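Acidocalcisomal pyrophosphatase (Trypanosoma cruzi, PDB 5CUV) probably hydrolyses inorganic diphosphate to phosphate with the help of magnesium, as soluble pyrophosphatases of its family do. Local coordinates at residues I298-T303 with I332-N337; L316-M321 with E384-S389; P220-N225 with F390-I395. All blocks are in the same frame, centred on the assembly; numbering follows the deposited sequence.

Going from the N terminus, the chain first passes through 220-225, the malate-binding loop that leads into strand 224-228. Its partner comes last, on helix 388-412, so interaction 3 closes the widest loop and encloses both other contacts. Within that loop, interaction 1 opens at 298-303, and interaction 2 begins at 316-321 before 332-337 has closed interaction 1; 384-389 then closes interaction 2. These two therefore cross. They share a sheet, with I332 hydrogen-bonded to L316 and G317 of the neighbouring strand. I318 carries interaction 2 over to F390, A391 and V394 of the helix, while H336 NE2 hydrogen-bonds to N222 O, joining interactions 1 and 3 beside the malate.

Interaction 1. Residues I298-T303 with I332-N337; sequences IEIGMT and ICISHN. With MLT (D-malate), chain C.
E299 lies against C333, I334 and S335, and its side chain reaches farther along the partner strand than its own backbone does. CB starts on the same face as C333, 3.8 Å from C333 SG. With CG anti to the backbone N (chi1 -177°), the chain heads onward along the strand, and CG packs against the backbone around I334 and S335. A bend at chi2 (-71°) then turns the carboxylate in beside S335 CB. OE1 takes the N-H of S335; the modelled 2.5 Å between E299 OE1 and S335 N is too short to be read literally at this resolution. The same OE1 also receives a weak bond from G301 N, so it bridges the residues after one strand and the end of the other. OE2 is weakly bonded to N269.

The backbones of strands 296-299 and 326-335 make a short parallel pairing, part of the curled mixed sheet that forms the core of this pyrophosphatase family. C333 uses both its backbone groups: its N gives a bond to I298 O at 2.9 Å, and its O accepts from I300 N at 2.8 Å. On the opposite face from E299 and C333, I298 and I332 lie side by side, their CD1 atoms 4.2 Å apart, and helix 357-367 packs over I298 through I361 and F365. I300, just past the strand, sets its CG2 against I332 CG2 at 4.1 Å and its CG1 against I334 CB.

Beyond S335 the strand ends in an ST turn, in which S335 OG accepts from N337 N at 3.1 Å. From within this turn the H336 side chain extends into the ligand pocket, with d-malate O4 at the edge of its ring, 3.2 Å from H336 CE1.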
loop_
_atom_site.group_PDB
_atom_site.type_symbol
_atom_site.label_atom_id
_atom_site.label_comp_id
_atom_site.label_asym_id
_atom_site.label_seq_id
_atom_site.Cartn_x
_atom_site.Cartn_y
_atom_site.Cartn_z
ATOM N N ILE A 298 -5.092 12.712 -18.484
ATOM C CA ILE A 298 -3.768 12.419 -17.928
ATOM C C ILE A 298 -3.946 11.511 -16.681
ATOM O O ILE A 298 -4.605 11.916 -15.717
ATOM C CB ILE A 298 -3.111 13.724 -17.515
ATOM C CG1 ILE A 298 -2.910 14.602 -18.728
ATOM C CG2 ILE A 298 -1.807 13.496 -16.898
ATOM C CD1 ILE A 298 -2.617 16.042 -18.337
ATOM N N GLU A 299 -3.396 10.290 -16.687
ATOM C CA GLU A 299 -3.555 9.377 -15.518
ATOM C C GLU A 299 -2.239 9.436 -14.734
ATOM O O GLU A 299 -1.211 9.071 -15.273
ATOM C CB GLU A 299 -3.866 7.921 -15.975
ATOM C CG GLU A 299 -4.142 6.847 -14.873
ATOM C CD GLU A 299 -2.898 6.379 -13.987
ATOM O OE1 GLU A 299 -3.114 6.165 -12.764
ATOM O OE2 GLU A 299 -1.737 6.192 -14.453
ATOM N N ILE A 300 -2.298 9.834 -13.460
ATOM C CA ILE A 300 -1.130 10.004 -12.623
ATOM C C ILE A 300 -0.602 8.883 -11.705
ATOM O O ILE A 300 0.223 9.136 -10.849
ATOM C CB ILE A 300 -1.265 11.319 -11.815
ATOM C CG1 ILE A 300 -2.183 11.153 -10.626
ATOM C CG2 ILE A 300 -1.827 12.444 -12.741
ATOM C CD1 ILE A 300 -2.579 12.498 -9.991
ATOM N N GLY A 301 -1.005 7.625 -11.918
ATOM C CA GLY A 301 -0.454 6.554 -11.089
ATOM C C GLY A 301 0.979 6.287 -11.519
ATOM O O GLY A 301 1.455 6.812 -12.537
HETATM N N MSE A 302 1.625 5.423 -10.815
HETATM C CA MSE A 302 2.942 4.928 -10.971
HETATM C C MSE A 302 3.279 4.011 -12.018
HETATM O O MSE A 302 4.245 3.937 -12.371
HETATM C CB MSE A 302 3.443 4.331 -9.699
HETATM C CG MSE A 302 2.914 3.047 -9.163
HETATM SE SE MSE A 302 3.488 2.174 -7.669
HETATM C CE MSE A 302 3.391 3.371 -6.342
ATOM N N THR A 303 2.353 3.460 -12.599
ATOM C CA THR A 303 2.493 2.458 -13.638
ATOM C C THR A 303 2.280 3.000 -15.026
ATOM O O THR A 303 1.309 3.752 -15.274
ATOM C CB THR A 303 1.495 1.251 -13.487
ATOM O OG1 THR A 303 1.704 0.628 -12.225
ATOM C CG2 THR A 303 1.733 0.212 -14.562
ATOM N N ILE A 332 -7.727 15.119 -15.112
ATOM C CA ILE A 332 -6.686 14.540 -14.272
ATOM C C ILE A 332 -7.336 13.356 -13.576
ATOM O O ILE A 332 -8.331 13.524 -12.888
ATOM C CB ILE A 332 -6.213 15.521 -13.177
ATOM C CG1 ILE A 332 -5.884 16.877 -13.794
ATOM C CG2 ILE A 332 -5.049 14.944 -12.463
ATOM C CD1 ILE A 332 -4.785 16.783 -14.819
ATOM N N CYS A 333 -6.769 12.177 -13.742
ATOM C CA CYS A 333 -7.330 10.994 -13.159
ATOM C C CYS A 333 -6.216 10.051 -12.694
ATOM O O CYS A 333 -5.030 10.302 -12.977
ATOM C CB CYS A 333 -8.175 10.274 -14.204
ATOM S SG CYS A 333 -7.205 9.622 -15.601
ATOM N N ILE A 334 -6.600 8.976 -11.989
ATOM C CA ILE A 334 -5.645 8.000 -11.530
ATOM C C ILE A 334 -6.245 6.613 -11.646
ATOM O O ILE A 334 -7.415 6.397 -11.370
ATOM C CB ILE A 334 -5.181 8.241 -10.030
ATOM C CG1 ILE A 334 -4.075 7.213 -9.689
ATOM C CG2 ILE A 334 -6.392 8.169 -9.011
ATOM C CD1 ILE A 334 -3.574 7.297 -8.340
ATOM N N SER A 335 -5.439 5.661 -12.086
ATOM C CA SER A 335 -5.889 4.308 -12.196
ATOM C C SER A 335 -6.361 3.705 -10.833
ATOM O O SER A 335 -5.667 3.813 -9.842
ATOM C CB SER A 335 -4.732 3.523 -12.739
ATOM O OG SER A 335 -4.839 2.173 -12.392
ATOM N N HIS A 336 -7.542 3.085 -10.806
ATOM C CA HIS A 336 -8.084 2.415 -9.625
ATOM C C HIS A 336 -7.132 1.321 -9.100
ATOM O O HIS A 336 -7.192 0.900 -7.920
ATOM C CB HIS A 336 -9.440 1.769 -9.950
ATOM C CG HIS A 336 -10.606 2.685 -9.743
ATOM N ND1 HIS A 336 -10.967 3.143 -8.489
ATOM C CD2 HIS A 336 -11.383 3.354 -10.634
ATOM C CE1 HIS A 336 -11.902 4.071 -8.618
ATOM N NE2 HIS A 336 -12.169 4.220 -9.910
ATOM N N ASN A 337 -6.231 0.868 -9.963
ATOM C CA ASN A 337 -5.292 -0.122 -9.501
ATOM C C ASN A 337 -3.986 0.417 -8.888
ATOM O O ASN A 337 -3.131 -0.341 -8.459
ATOM C CB ASN A 337 -4.982 -1.117 -10.596
ATOM C CG ASN A 337 -4.873 -2.519 -10.028
ATOM O OD1 ASN A 337 -5.905 -3.085 -9.545
ATOM N ND2 ASN A 337 -3.641 -3.089 -10.026
HETATM C C1 MLT C . -16.798 3.391 -8.192
HETATM O O1 MLT C . -17.048 2.187 -8.302
HETATM O O2 MLT C . -17.586 4.211 -8.641
HETATM C C2 MLT C . -15.519 3.857 -7.506
HETATM O O3 MLT C . -14.714 2.773 -7.019
HETATM C C3 MLT C . -15.831 4.892 -6.400
HETATM C C4 MLT C . -14.555 5.320 -5.659
HETATM O O4 MLT C . -13.480 4.840 -5.938
HETATM O O5 MLT C . -14.623 6.231 -4.676
#

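Interaction 2. Residues L316-M321 with E384-S389; sequences LGILGM and EFKDKS
I318 and K386 are joined by two backbone bonds that make them an antiparallel hydrogen-bonded pair. K386 N gives its hydrogen to I318 O at 2.6 Å, and I318 N returns one to K386 O at 3.0 Å; this second bond meets its carbonyl less directly, the donor tilted 29° from the carbonyl plane. Farther along, a water takes over the pairing: it accepts from G320 N at 2.8 Å and donates to E384 O at 2.6 Å, bridging the two backbones as they separate.

The aromatic contact is made by the next pair, L319 and F385. L319 sends CD1 almost straight down onto the centre of the F385 ring, a CH-pi contact with CD1 3.7 Å from the centroid and 7° off the ring normal. L319 CB also touches the ring, 3.6 Å from F385 CE1. The ring also packs on I332 and on L358 and I361 of helix 357-367.

Residues 386-387 form a short, weakly bonded strand alongside 310-323. Where the pairing gives out, L316 and G317 both face I332 of strand 326-335, forming a classic beta bulge, and the second segment turns directly into helix 388-412. D387 is the N-cap of that helix, its OD1 accepting from F390 N.

Among the remaining side-chain contacts, I318 CG2 meets K386 CB at 3.7 Å, on the face turned to helix 388-412. From there the bent lysine chain leads away from the strand, and its charged end makes a cation-pi contact with F390. K388 sets its CB against the L316 carbonyl; the rest of its chain is extended, leading NZ to a hydrogen bond with K345 O near the malate pocket.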
loop_
_atom_site.group_PDB
_atom_site.type_symbol
_atom_site.label_atom_id
_atom_site.label_comp_id
_atom_site.label_asym_id
_atom_site.label_seq_id
_atom_site.Cartn_x
_atom_site.Cartn_y
_atom_site.Cartn_z
ATOM N N LEU A 316 -10.106 13.014 -10.765
ATOM C CA LEU A 316 -9.787 13.866 -9.635
ATOM C C LEU A 316 -9.997 15.333 -9.894
ATOM O O LEU A 316 -10.241 16.074 -8.961
ATOM C CB LEU A 316 -8.349 13.669 -9.212
ATOM C CG LEU A 316 -8.097 12.213 -8.823
ATOM C CD1 LEU A 316 -6.568 11.929 -8.931
ATOM C CD2 LEU A 316 -8.738 11.899 -7.379
ATOM N N GLY A 317 -9.873 15.780 -11.139
ATOM C CA GLY A 317 -10.066 17.194 -11.390
ATOM C C GLY A 317 -9.844 17.493 -12.863
ATOM O O GLY A 317 -9.823 16.590 -13.717
ATOM N N ILE A 318 -9.624 18.757 -13.191
ATOM C CA ILE A 318 -9.424 19.018 -14.585
ATOM C C ILE A 318 -8.712 20.327 -14.647
ATOM O O ILE A 318 -8.833 21.144 -13.704
ATOM C CB ILE A 318 -10.796 19.041 -15.291
ATOM C CG1 ILE A 318 -10.629 18.920 -16.809
ATOM C CG2 ILE A 318 -11.594 20.255 -14.830
ATOM C CD1 ILE A 318 -12.005 18.644 -17.548
ATOM N N LEU A 319 -7.944 20.492 -15.730
ATOM C CA LEU A 319 -7.162 21.675 -16.011
ATOM C C LEU A 319 -7.581 22.198 -17.430
ATOM O O LEU A 319 -7.586 21.424 -18.403
ATOM C CB LEU A 319 -5.678 21.295 -15.979
ATOM C CG LEU A 319 -4.698 22.443 -16.249
ATOM C CD1 LEU A 319 -4.509 23.306 -14.961
ATOM C CD2 LEU A 319 -3.377 21.879 -16.704
ATOM N N GLY A 320 -7.962 23.478 -17.565
ATOM C CA GLY A 320 -8.371 23.977 -18.869
ATOM C C GLY A 320 -7.278 24.769 -19.589
ATOM O O GLY A 320 -6.894 25.870 -19.147
HETATM N N MSE A 321 -6.778 24.241 -20.697
HETATM C CA MSE A 321 -5.741 24.924 -21.432
HETATM C C MSE A 321 -6.350 25.437 -22.726
HETATM O O MSE A 321 -7.336 24.860 -23.237
HETATM C CB MSE A 321 -4.567 23.988 -21.719
HETATM C CG MSE A 321 -3.486 24.612 -22.587
HETATM SE SE MSE A 321 -1.975 23.477 -22.911
HETATM C CE MSE A 321 -2.820 22.238 -24.158
ATOM N N GLU A 384 -5.892 27.155 -12.617
ATOM C CA GLU A 384 -6.068 26.358 -11.420
ATOM C C GLU A 384 -6.731 25.057 -11.794
ATOM O O GLU A 384 -7.459 24.986 -12.791
ATOM C CB GLU A 384 -6.875 27.115 -10.376
ATOM C CG GLU A 384 -8.363 27.278 -10.621
ATOM C CD GLU A 384 -8.955 28.655 -10.093
ATOM O OE1 GLU A 384 -8.268 29.363 -9.269
ATOM O OE2 GLU A 384 -10.116 29.004 -10.522
ATOM N N PHE A 385 -6.460 24.015 -11.010
ATOM C CA PHE A 385 -7.012 22.685 -11.285
ATOM C C PHE A 385 -8.381 22.592 -10.686
ATOM O O PHE A 385 -8.488 22.637 -9.491
ATOM C CB PHE A 385 -6.127 21.619 -10.654
ATOM C CG PHE A 385 -4.925 21.288 -11.446
ATOM C CD1 PHE A 385 -4.987 20.348 -12.443
ATOM C CD2 PHE A 385 -3.708 21.912 -11.180
ATOM C CE1 PHE A 385 -3.820 20.015 -13.181
ATOM C CE2 PHE A 385 -2.524 21.608 -11.900
ATOM C CZ PHE A 385 -2.576 20.658 -12.899
ATOM N N LYS A 386 -9.424 22.464 -11.484
ATOM C CA LYS A 386 -10.748 22.399 -10.904
ATOM C C LYS A 386 -10.948 21.047 -10.253
ATOM O O LYS A 386 -10.332 20.103 -10.641
ATOM C CB LYS A 386 -11.804 22.649 -11.994
ATOM C CG LYS A 386 -11.587 23.957 -12.810
ATOM C CD LYS A 386 -11.836 25.207 -11.975
ATOM C CE LYS A 386 -13.347 25.422 -11.781
ATOM N NZ LYS A 386 -13.665 26.615 -10.924
ATOM N N ASP A 387 -11.821 20.957 -9.271
ATOM C CA ASP A 387 -12.104 19.688 -8.541
ATOM C C ASP A 387 -12.980 18.689 -9.293
ATOM O O ASP A 387 -13.545 19.033 -10.302
ATOM C CB ASP A 387 -12.814 19.987 -7.256
ATOM C CG ASP A 387 -14.036 20.795 -7.512
ATOM O OD1 ASP A 387 -14.965 20.271 -8.169
ATOM O OD2 ASP A 387 -14.029 21.976 -7.100
ATOM N N LYS A 388 -13.123 17.477 -8.753
ATOM C CA LYS A 388 -13.868 16.417 -9.419
ATOM C C LYS A 388 -15.326 16.648 -9.828
ATOM O O LYS A 388 -15.764 16.139 -10.879
ATOM C CB LYS A 388 -13.766 15.114 -8.628
ATOM C CG LYS A 388 -14.658 15.019 -7.475
ATOM C CD LYS A 388 -14.293 13.783 -6.643
ATOM C CE LYS A 388 -14.934 13.762 -5.249
ATOM N NZ LYS A 388 -14.678 12.443 -4.610
ATOM N N SER A 389 -16.089 17.392 -9.042
ATOM C CA SER A 389 -17.454 17.626 -9.434
ATOM C C SER A 389 -17.421 18.419 -10.711
ATOM O O SER A 389 -18.112 18.089 -11.677
ATOM C CB SER A 389 -18.221 18.354 -8.346
ATOM O OG SER A 389 -18.283 17.513 -7.193
HETATM O O HOH W 1 -8.279 25.077 -15.237
#

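Interaction 3. Residues P220-N225 with F390-I395; sequences PMNRYN and FAMKVI. With MLT (D-malate), chain C.
M392 reaches toward N222 and Y224 with CG beside its own backbone N (chi1 -71°), an extended second torsion and a bend at chi3 (-92°) that turns the methyl of this selenomethionine toward N222. Y224 in turn swings its ring toward the helix (chi1 -63°). The two side chains cross at about a right angle, and the phenol end does the touching: Y224 OH lies 3.5 Å from M392 CG. One turn on, I395 CG2 packs obliquely against the ring at 3.8 Å from Y224 CE2. The M392 methyl, CE, stands 4.0 Å from N222 ND2, an amide nitrogen already hydrogen-bonded to V315 O.

Residues 220-223 also line the ligand pocket. N222 N donates to malate O2 at 2.8 Å, and R223 NH1 to malate O3 at 3.0 Å, next to H336. M392 touches N222 on the helix side, away from the malate, and does not reach R223.

Y224 pairs through its backbone with V313, beginning strand 224-228 beside strand 310-323; helix 388-412 packs across this sheet, with A391 on V315 and I395 on V331 of strand 326-335.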
loop_
_atom_site.group_PDB
_atom_site.type_symbol
_atom_site.label_atom_id
_atom_site.label_comp_id
_atom_site.label_asym_id
_atom_site.label_seq_id
_atom_site.Cartn_x
_atom_site.Cartn_y
_atom_site.Cartn_z
ATOM N N PRO A 220 -20.100 8.249 -3.751
ATOM C CA PRO A 220 -20.457 8.548 -5.144
ATOM C C PRO A 220 -19.684 7.752 -6.178
ATOM O O PRO A 220 -18.600 7.307 -5.895
ATOM C CB PRO A 220 -20.212 10.062 -5.245
ATOM C CG PRO A 220 -20.338 10.528 -3.808
ATOM C CD PRO A 220 -19.609 9.447 -3.067
HETATM N N MSE A 221 -20.261 7.605 -7.365
HETATM C CA MSE A 221 -19.652 6.875 -8.461
HETATM C C MSE A 221 -18.522 7.626 -9.148
HETATM O O MSE A 221 -18.651 8.770 -9.587
HETATM C CB MSE A 221 -20.725 6.548 -9.499
HETATM C CG MSE A 221 -21.758 5.546 -9.013
HETATM SE SE MSE A 221 -23.167 5.187 -10.264
HETATM C CE MSE A 221 -22.137 4.147 -11.552
ATOM N N ASN A 222 -17.384 6.972 -9.235
ATOM C CA ASN A 222 -16.286 7.578 -9.893
ATOM C C ASN A 222 -15.432 6.472 -10.445
ATOM O O ASN A 222 -14.437 6.068 -9.856
ATOM C CB ASN A 222 -15.500 8.497 -8.960
ATOM C CG ASN A 222 -14.561 9.402 -9.735
ATOM O OD1 ASN A 222 -14.315 9.178 -10.938
ATOM N ND2 ASN A 222 -14.036 10.417 -9.081
ATOM N N ARG A 223 -15.832 6.013 -11.620
ATOM C CA ARG A 223 -15.180 4.935 -12.305
ATOM C C ARG A 223 -15.298 5.087 -13.827
ATOM O O ARG A 223 -16.343 4.793 -14.445
ATOM C CB ARG A 223 -15.834 3.655 -11.870
ATOM C CG ARG A 223 -14.961 2.498 -12.104
ATOM C CD ARG A 223 -14.962 1.641 -10.839
ATOM N NE ARG A 223 -13.948 0.612 -10.957
ATOM C CZ ARG A 223 -13.152 0.256 -9.965
ATOM N NH1 ARG A 223 -13.282 0.853 -8.776
ATOM N NH2 ARG A 223 -12.214 -0.679 -10.195
ATOM N N TYR A 224 -14.201 5.471 -14.463
ATOM C CA TYR A 224 -14.263 5.686 -15.888
ATOM C C TYR A 224 -13.226 4.895 -16.645
ATOM O O TYR A 224 -12.212 4.508 -16.076
ATOM C CB TYR A 224 -14.048 7.179 -16.169
ATOM C CG TYR A 224 -15.076 8.131 -15.611
ATOM C CD1 TYR A 224 -15.090 8.488 -14.267
ATOM C CD2 TYR A 224 -15.989 8.774 -16.464
ATOM C CE1 TYR A 224 -15.976 9.460 -13.793
ATOM C CE2 TYR A 224 -16.890 9.761 -16.000
ATOM C CZ TYR A 224 -16.884 10.093 -14.666
ATOM O OH TYR A 224 -17.863 10.973 -14.188
ATOM N N ASN A 225 -13.477 4.663 -17.926
ATOM C CA ASN A 225 -12.503 3.990 -18.742
ATOM C C ASN A 225 -11.581 5.035 -19.366
ATOM O O ASN A 225 -12.023 6.105 -19.685
ATOM C CB ASN A 225 -13.178 3.158 -19.831
ATOM C CG ASN A 225 -13.624 1.760 -19.304
ATOM O OD1 ASN A 225 -12.955 1.151 -18.428
ATOM N ND2 ASN A 225 -14.752 1.255 -19.836
ATOM N N PHE A 390 -16.584 19.429 -10.756
ATOM C CA PHE A 390 -16.465 20.219 -11.969
ATOM C C PHE A 390 -16.035 19.378 -13.183
ATOM O O PHE A 390 -16.528 19.563 -14.305
ATOM C CB PHE A 390 -15.457 21.364 -11.763
ATOM C CG PHE A 390 -15.402 22.321 -12.919
ATOM C CD1 PHE A 390 -16.255 23.430 -12.974
ATOM C CD2 PHE A 390 -14.520 22.113 -13.976
ATOM C CE1 PHE A 390 -16.226 24.317 -14.061
ATOM C CE2 PHE A 390 -14.489 23.001 -15.061
ATOM C CZ PHE A 390 -15.340 24.100 -15.099
ATOM N N ALA A 391 -15.121 18.441 -12.964
ATOM C CA ALA A 391 -14.625 17.592 -14.050
ATOM C C ALA A 391 -15.662 16.628 -14.639
ATOM O O ALA A 391 -15.882 16.543 -15.861
ATOM C CB ALA A 391 -13.379 16.833 -13.566
HETATM N N MSE A 392 -16.341 15.969 -13.822
HETATM C CA MSE A 392 -17.330 15.087 -14.120
HETATM C C MSE A 392 -18.458 15.666 -14.836
HETATM O O MSE A 392 -19.016 15.013 -15.564
HETATM C CB MSE A 392 -17.687 14.513 -12.793
HETATM C CG MSE A 392 -16.749 13.563 -12.066
HETATM SE SE MSE A 392 -17.216 12.344 -10.691
HETATM C CE MSE A 392 -17.042 13.039 -9.122
ATOM N N LYS A 393 -18.722 16.908 -14.640
ATOM C CA LYS A 393 -19.774 17.709 -15.294
ATOM C C LYS A 393 -19.343 17.966 -16.743
ATOM O O LYS A 393 -20.117 17.897 -17.674
ATOM C CB LYS A 393 -19.940 19.044 -14.598
ATOM C CG LYS A 393 -21.312 19.443 -14.274
ATOM C CD LYS A 393 -21.240 20.352 -13.038
ATOM C CE LYS A 393 -21.228 19.554 -11.721
ATOM N NZ LYS A 393 -21.902 20.309 -10.641
ATOM N N VAL A 394 -18.077 18.333 -16.900
ATOM C CA VAL A 394 -17.478 18.578 -18.194
ATOM C C VAL A 394 -17.495 17.257 -18.957
ATOM O O VAL A 394 -17.802 17.176 -20.138
ATOM C CB VAL A 394 -16.063 18.999 -17.961
ATOM C CG1 VAL A 394 -15.288 19.043 -19.287
ATOM C CG2 VAL A 394 -16.059 20.332 -17.191
ATOM N N ILE A 395 -17.135 16.201 -18.249
ATOM C CA ILE A 395 -17.133 14.902 -18.874
ATOM C C ILE A 395 -18.489 14.491 -19.337
ATOM O O ILE A 395 -18.573 13.867 -20.377
ATOM C CB ILE A 395 -16.474 13.817 -17.946
ATOM C CG1 ILE A 395 -15.033 14.295 -17.596
ATOM C CG2 ILE A 395 -16.535 12.450 -18.623
ATOM C CD1 ILE A 395 -14.187 13.335 -16.845
HETATM C C1 MLT C . -16.798 3.391 -8.192
HETATM O O1 MLT C . -17.048 2.187 -8.302
HETATM O O2 MLT C . -17.586 4.211 -8.641
HETATM C C2 MLT C . -15.519 3.857 -7.506
HETATM O O3 MLT C . -14.714 2.773 -7.019
HETATM C C3 MLT C . -15.831 4.892 -6.400
HETATM C C4 MLT C . -14.555 5.320 -5.659
HETATM O O4 MLT C . -13.480 4.840 -5.938
HETATM O O5 MLT C . -14.623 6.231 -4.676
#